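Local coordinates for GRMZM2G135359 pseudokinase (Zea mays, PDB 6CPY), which probably acts as a membrane-anchored receptor-like pseudokinase, of which this chain is the cytoplasmic kinase-fold part, and may bind ATP, at residues E140-L148 / D261-A272. Residues are numbered along the deposited sequence; the frame is centred on the assembly and turned at random.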
loop_
_atom_site.group_PDB
_atom_site.type_symbol
_atom_site.label_atom_id
_atom_site.label_comp_id
_atom_site.label_asym_id
_atom_site.label_seq_id
_atom_site.Cartn_x
_atom_site.Cartn_y
_atom_site.Cartn_z
ATOM N N GLU A 140 -16.493 -1.969 -10.205
ATOM C CA GLU A 140 -16.090 -2.203 -11.592
ATOM C C GLU A 140 -14.999 -3.272 -11.664
ATOM O O GLU A 140 -13.987 -3.188 -10.954
ATOM C CB GLU A 140 -15.587 -0.912 -12.240
ATOM C CG GLU A 140 -15.373 -1.017 -13.743
ATOM C CD GLU A 140 -14.686 0.198 -14.333
ATOM O OE1 GLU A 140 -14.773 1.291 -13.734
ATOM O OE2 GLU A 140 -14.061 0.060 -15.405
ATOM N N LYS A 141 -15.218 -4.269 -12.518
ATOM C CA LYS A 141 -14.270 -5.369 -12.685
ATOM C C LYS A 141 -13.111 -4.958 -13.583
ATOM O O LYS A 141 -13.251 -4.103 -14.465
ATOM C CB LYS A 141 -14.967 -6.625 -13.230
ATOM C CG LYS A 141 -16.063 -7.183 -12.318
ATOM C CD LYS A 141 -15.534 -7.607 -10.947
ATOM C CE LYS A 141 -16.627 -7.663 -9.881
ATOM N NZ LYS A 141 -16.100 -7.263 -8.538
ATOM N N LEU A 142 -11.964 -5.581 -13.337
ATOM C CA LEU A 142 -10.709 -5.226 -13.987
ATOM C C LEU A 142 -10.383 -6.262 -15.067
ATOM O O LEU A 142 -10.425 -7.450 -14.785
ATOM C CB LEU A 142 -9.610 -5.212 -12.927
ATOM C CG LEU A 142 -9.797 -4.191 -11.793
ATOM C CD1 LEU A 142 -8.895 -4.543 -10.626
ATOM C CD2 LEU A 142 -9.513 -2.787 -12.292
ATOM N N ASP A 143 -10.062 -5.821 -16.286
ATOM C CA ASP A 143 -9.694 -6.760 -17.366
ATOM C C ASP A 143 -8.238 -7.240 -17.274
ATOM O O ASP A 143 -7.525 -6.860 -16.356
ATOM C CB ASP A 143 -10.021 -6.186 -18.749
ATOM C CG ASP A 143 -9.189 -4.961 -19.121
ATOM O OD1 ASP A 143 -8.200 -4.605 -18.437
ATOM O OD2 ASP A 143 -9.560 -4.342 -20.136
ATOM N N TRP A 144 -7.811 -8.095 -18.207
ATOM C CA TRP A 144 -6.473 -8.668 -18.162
ATOM C C TRP A 144 -5.367 -7.614 -18.095
ATOM O O TRP A 144 -4.507 -7.678 -17.225
ATOM C CB TRP A 144 -6.251 -9.600 -19.361
ATOM C CG TRP A 144 -4.927 -10.232 -19.373
ATOM C CD1 TRP A 144 -3.888 -9.954 -20.204
ATOM C CD2 TRP A 144 -4.484 -11.265 -18.503
ATOM N NE1 TRP A 144 -2.820 -10.766 -19.914
ATOM C CE2 TRP A 144 -3.158 -11.573 -18.861
ATOM C CE3 TRP A 144 -5.083 -11.964 -17.454
ATOM C CZ2 TRP A 144 -2.428 -12.564 -18.214
ATOM C CZ3 TRP A 144 -4.353 -12.936 -16.808
ATOM C CH2 TRP A 144 -3.039 -13.223 -17.184
ATOM N N MET A 145 -5.399 -6.629 -18.996
ATOM C CA MET A 145 -4.320 -5.645 -19.053
ATOM C C MET A 145 -4.314 -4.773 -17.805
ATOM O O MET A 145 -3.251 -4.444 -17.292
ATOM C CB MET A 145 -4.408 -4.778 -20.319
ATOM C CG MET A 145 -4.078 -5.533 -21.601
ATOM S SD MET A 145 -2.516 -6.422 -21.518
ATOM C CE MET A 145 -1.409 -5.083 -21.078
ATOM N N ALA A 146 -5.496 -4.411 -17.320
ATOM C CA ALA A 146 -5.595 -3.678 -16.062
ATOM C C ALA A 146 -4.961 -4.461 -14.911
ATOM O O ALA A 146 -4.195 -3.901 -14.122
ATOM C CB ALA A 146 -7.042 -3.351 -15.746
ATOM N N ARG A 147 -5.250 -5.758 -14.838
ATOM C CA ARG A 147 -4.675 -6.594 -13.795
ATOM C C ARG A 147 -3.157 -6.748 -13.901
ATOM O O ARG A 147 -2.475 -6.778 -12.896
ATOM C CB ARG A 147 -5.375 -7.940 -13.740
ATOM C CG ARG A 147 -6.825 -7.777 -13.338
ATOM C CD ARG A 147 -7.460 -9.058 -12.864
ATOM N NE ARG A 147 -8.913 -8.920 -12.903
ATOM C CZ ARG A 147 -9.774 -9.708 -12.270
ATOM N NH1 ARG A 147 -9.364 -10.707 -11.502
ATOM N NH2 ARG A 147 -11.066 -9.491 -12.430
ATOM N N LEU A 148 -2.632 -6.854 -15.118
ATOM C CA LEU A 148 -1.194 -6.921 -15.303
ATOM C C LEU A 148 -0.505 -5.613 -14.938
ATOM O O LEU A 148 0.541 -5.631 -14.308
ATOM C CB LEU A 148 -0.846 -7.351 -16.736
ATOM C CG LEU A 148 -0.667 -8.876 -16.855
ATOM C CD1 LEU A 148 -1.774 -9.679 -16.196
ATOM C CD2 LEU A 148 -0.522 -9.255 -18.322
ATOM N N ASP A 261 -9.772 -16.045 -12.852
ATOM C CA ASP A 261 -11.017 -15.340 -12.583
ATOM C C ASP A 261 -11.870 -15.192 -13.848
ATOM O O ASP A 261 -11.435 -14.575 -14.806
ATOM C CB ASP A 261 -10.686 -13.946 -12.013
ATOM C CG ASP A 261 -11.898 -13.226 -11.439
ATOM O OD1 ASP A 261 -13.052 -13.637 -11.703
ATOM O OD2 ASP A 261 -11.666 -12.220 -10.728
ATOM N N PRO A 262 -13.101 -15.734 -13.851
ATOM C CA PRO A 262 -13.974 -15.519 -15.030
ATOM C C PRO A 262 -14.282 -14.050 -15.354
ATOM O O PRO A 262 -14.452 -13.696 -16.528
ATOM C CB PRO A 262 -15.266 -16.276 -14.668
ATOM C CG PRO A 262 -14.882 -17.217 -13.586
ATOM C CD PRO A 262 -13.728 -16.604 -12.844
ATOM N N SER A 263 -14.298 -13.183 -14.344
ATOM C CA SER A 263 -14.603 -11.762 -14.563
ATOM C C SER A 263 -13.520 -10.998 -15.344
ATOM O O SER A 263 -13.746 -9.863 -15.760
ATOM C CB SER A 263 -14.894 -11.056 -13.228
ATOM O OG SER A 263 -13.743 -10.988 -12.406
ATOM N N ILE A 264 -12.341 -11.603 -15.512
ATOM C CA ILE A 264 -11.287 -11.030 -16.361
ATOM C C ILE A 264 -11.711 -10.916 -17.819
ATOM O O ILE A 264 -11.309 -9.981 -18.522
ATOM C CB ILE A 264 -10.011 -11.885 -16.262
ATOM C CG1 ILE A 264 -9.307 -11.568 -14.945
ATOM C CG2 ILE A 264 -9.067 -11.674 -17.447
ATOM C CD1 ILE A 264 -8.286 -12.599 -14.525
ATOM N N GLY A 265 -12.509 -11.877 -18.265
ATOM C CA GLY A 265 -12.780 -12.053 -19.675
ATOM C C GLY A 265 -11.653 -12.837 -20.329
ATOM O O GLY A 265 -11.090 -13.753 -19.727
ATOM N N PHE A 266 -11.299 -12.471 -21.560
ATOM C CA PHE A 266 -10.281 -13.232 -22.292
ATOM C C PHE A 266 -8.911 -13.017 -21.682
ATOM O O PHE A 266 -8.631 -11.945 -21.147
ATOM C CB PHE A 266 -10.267 -12.852 -23.765
ATOM C CG PHE A 266 -11.488 -13.297 -24.510
ATOM C CD1 PHE A 266 -11.775 -14.651 -24.648
ATOM C CD2 PHE A 266 -12.344 -12.366 -25.093
ATOM C CE1 PHE A 266 -12.892 -15.070 -25.345
ATOM C CE2 PHE A 266 -13.469 -12.780 -25.797
ATOM C CZ PHE A 266 -13.737 -14.137 -25.928
ATOM N N PHE A 267 -8.075 -14.053 -21.734
ATOM C CA PHE A 267 -6.691 -13.957 -21.276
ATOM C C PHE A 267 -5.750 -14.852 -22.106
ATOM O O PHE A 267 -6.187 -15.859 -22.651
ATOM C CB PHE A 267 -6.595 -14.298 -19.774
ATOM C CG PHE A 267 -6.819 -15.749 -19.439
ATOM C CD1 PHE A 267 -5.758 -16.645 -19.406
ATOM C CD2 PHE A 267 -8.090 -16.218 -19.122
ATOM C CE1 PHE A 267 -5.960 -17.976 -19.077
ATOM C CE2 PHE A 267 -8.301 -17.549 -18.811
ATOM C CZ PHE A 267 -7.235 -18.432 -18.783
ATOM N N PRO A 268 -4.464 -14.476 -22.197
ATOM C CA PRO A 268 -3.468 -15.278 -22.895
ATOM C C PRO A 268 -2.955 -16.393 -21.995
ATOM O O PRO A 268 -2.441 -16.154 -20.899
ATOM C CB PRO A 268 -2.373 -14.267 -23.237
ATOM C CG PRO A 268 -2.495 -13.199 -22.197
ATOM C CD PRO A 268 -3.889 -13.237 -21.650
ATOM N N GLU A 269 -3.111 -17.610 -22.483
ATOM C CA GLU A 269 -2.923 -18.802 -21.683
ATOM C C GLU A 269 -1.495 -18.941 -21.131
ATOM O O GLU A 269 -1.277 -19.235 -19.948
ATOM C CB GLU A 269 -3.250 -19.968 -22.603
ATOM C CG GLU A 269 -3.438 -21.274 -21.935
ATOM C CD GLU A 269 -3.465 -22.381 -22.965
ATOM O OE1 GLU A 269 -4.025 -22.177 -24.075
ATOM O OE2 GLU A 269 -2.886 -23.422 -22.665
ATOM N N ASP A 270 -0.515 -18.706 -21.981
ATOM C CA ASP A 270 0.866 -18.933 -21.575
ATOM C C ASP A 270 1.408 -17.843 -20.660
ATOM O O ASP A 270 2.255 -18.111 -19.816
ATOM C CB ASP A 270 1.741 -19.126 -22.792
ATOM C CG ASP A 270 1.465 -20.462 -23.478
ATOM O OD1 ASP A 270 1.095 -21.430 -22.774
ATOM O OD2 ASP A 270 1.576 -20.520 -24.704
ATOM N N THR A 271 0.901 -16.630 -20.821
ATOM C CA THR A 271 1.216 -15.549 -19.880
ATOM C C THR A 271 0.661 -15.853 -18.495
ATOM O O THR A 271 1.339 -15.662 -17.477
ATOM C CB THR A 271 0.676 -14.219 -20.421
ATOM O OG1 THR A 271 1.156 -14.054 -21.753
ATOM C CG2 THR A 271 1.164 -13.043 -19.582
ATOM N N ALA A 272 -0.565 -16.349 -18.454
ATOM C CA ALA A 272 -1.151 -16.777 -17.199
ATOM C C ALA A 272 -0.321 -17.872 -16.531
ATOM O O ALA A 272 -0.041 -17.795 -15.333
ATOM C CB ALA A 272 -2.580 -17.215 -17.404
HETATM O O HOH W 1 -9.454 -9.387 -20.378
HETATM O O HOH W 2 -12.978 -10.045 -9.865
#
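The guanidinium of Arg-147 meets Asp-261 end-on, NH1 and NH2 both converging on OD2. The NH1 bond is the shorter, 2.9 Å to OD2 with an N-H...O angle of 159°, and NH2 lies 3.3 Å from the same atom. Both nitrogens approach from one face of the carboxylate, whose plane is turned 74° from the guanidinium, so this salt bridge is not the coplanar two-oxygen kind. NE and NH2 of Arg-147 both donate to Leu-142 O, NE at 2.8 Å, while Ile-264 CG1 lies over the guanidinium centre, 3.3 Å from CZ. NH1 also donates to Ile-228 O. A chi1 of -169° swings the Asp-261 carboxylate away from its backbone N, and OD1 takes the Ser-263 N-H from above the carboxylate plane, an Asx turn that probably helps hold the group in place.

Further along, the Trp-144 indole carries the apolar half. Pro-268 CD sits 3.4 Å from the centroid of the five-membered ring of Trp-144 and Phe-267 CB 4.0 Å from that of the six-membered ring, two CH-pi contacts on one face; Leu-148 CD1 covers the opposite face and Thr-271 CG2 the edge. A water joins Trp-144 N to Ile-264 O and Phe-266 O.

A methionine in place of Arg-147 would probably strand the Asp-261 charge and leave Leu-142 O without either donor. Charge pairing and indole packing thus tie the start of helix 144-164 to the segment leading into helix 269-282, within the helical C-lobe of the kinase fold.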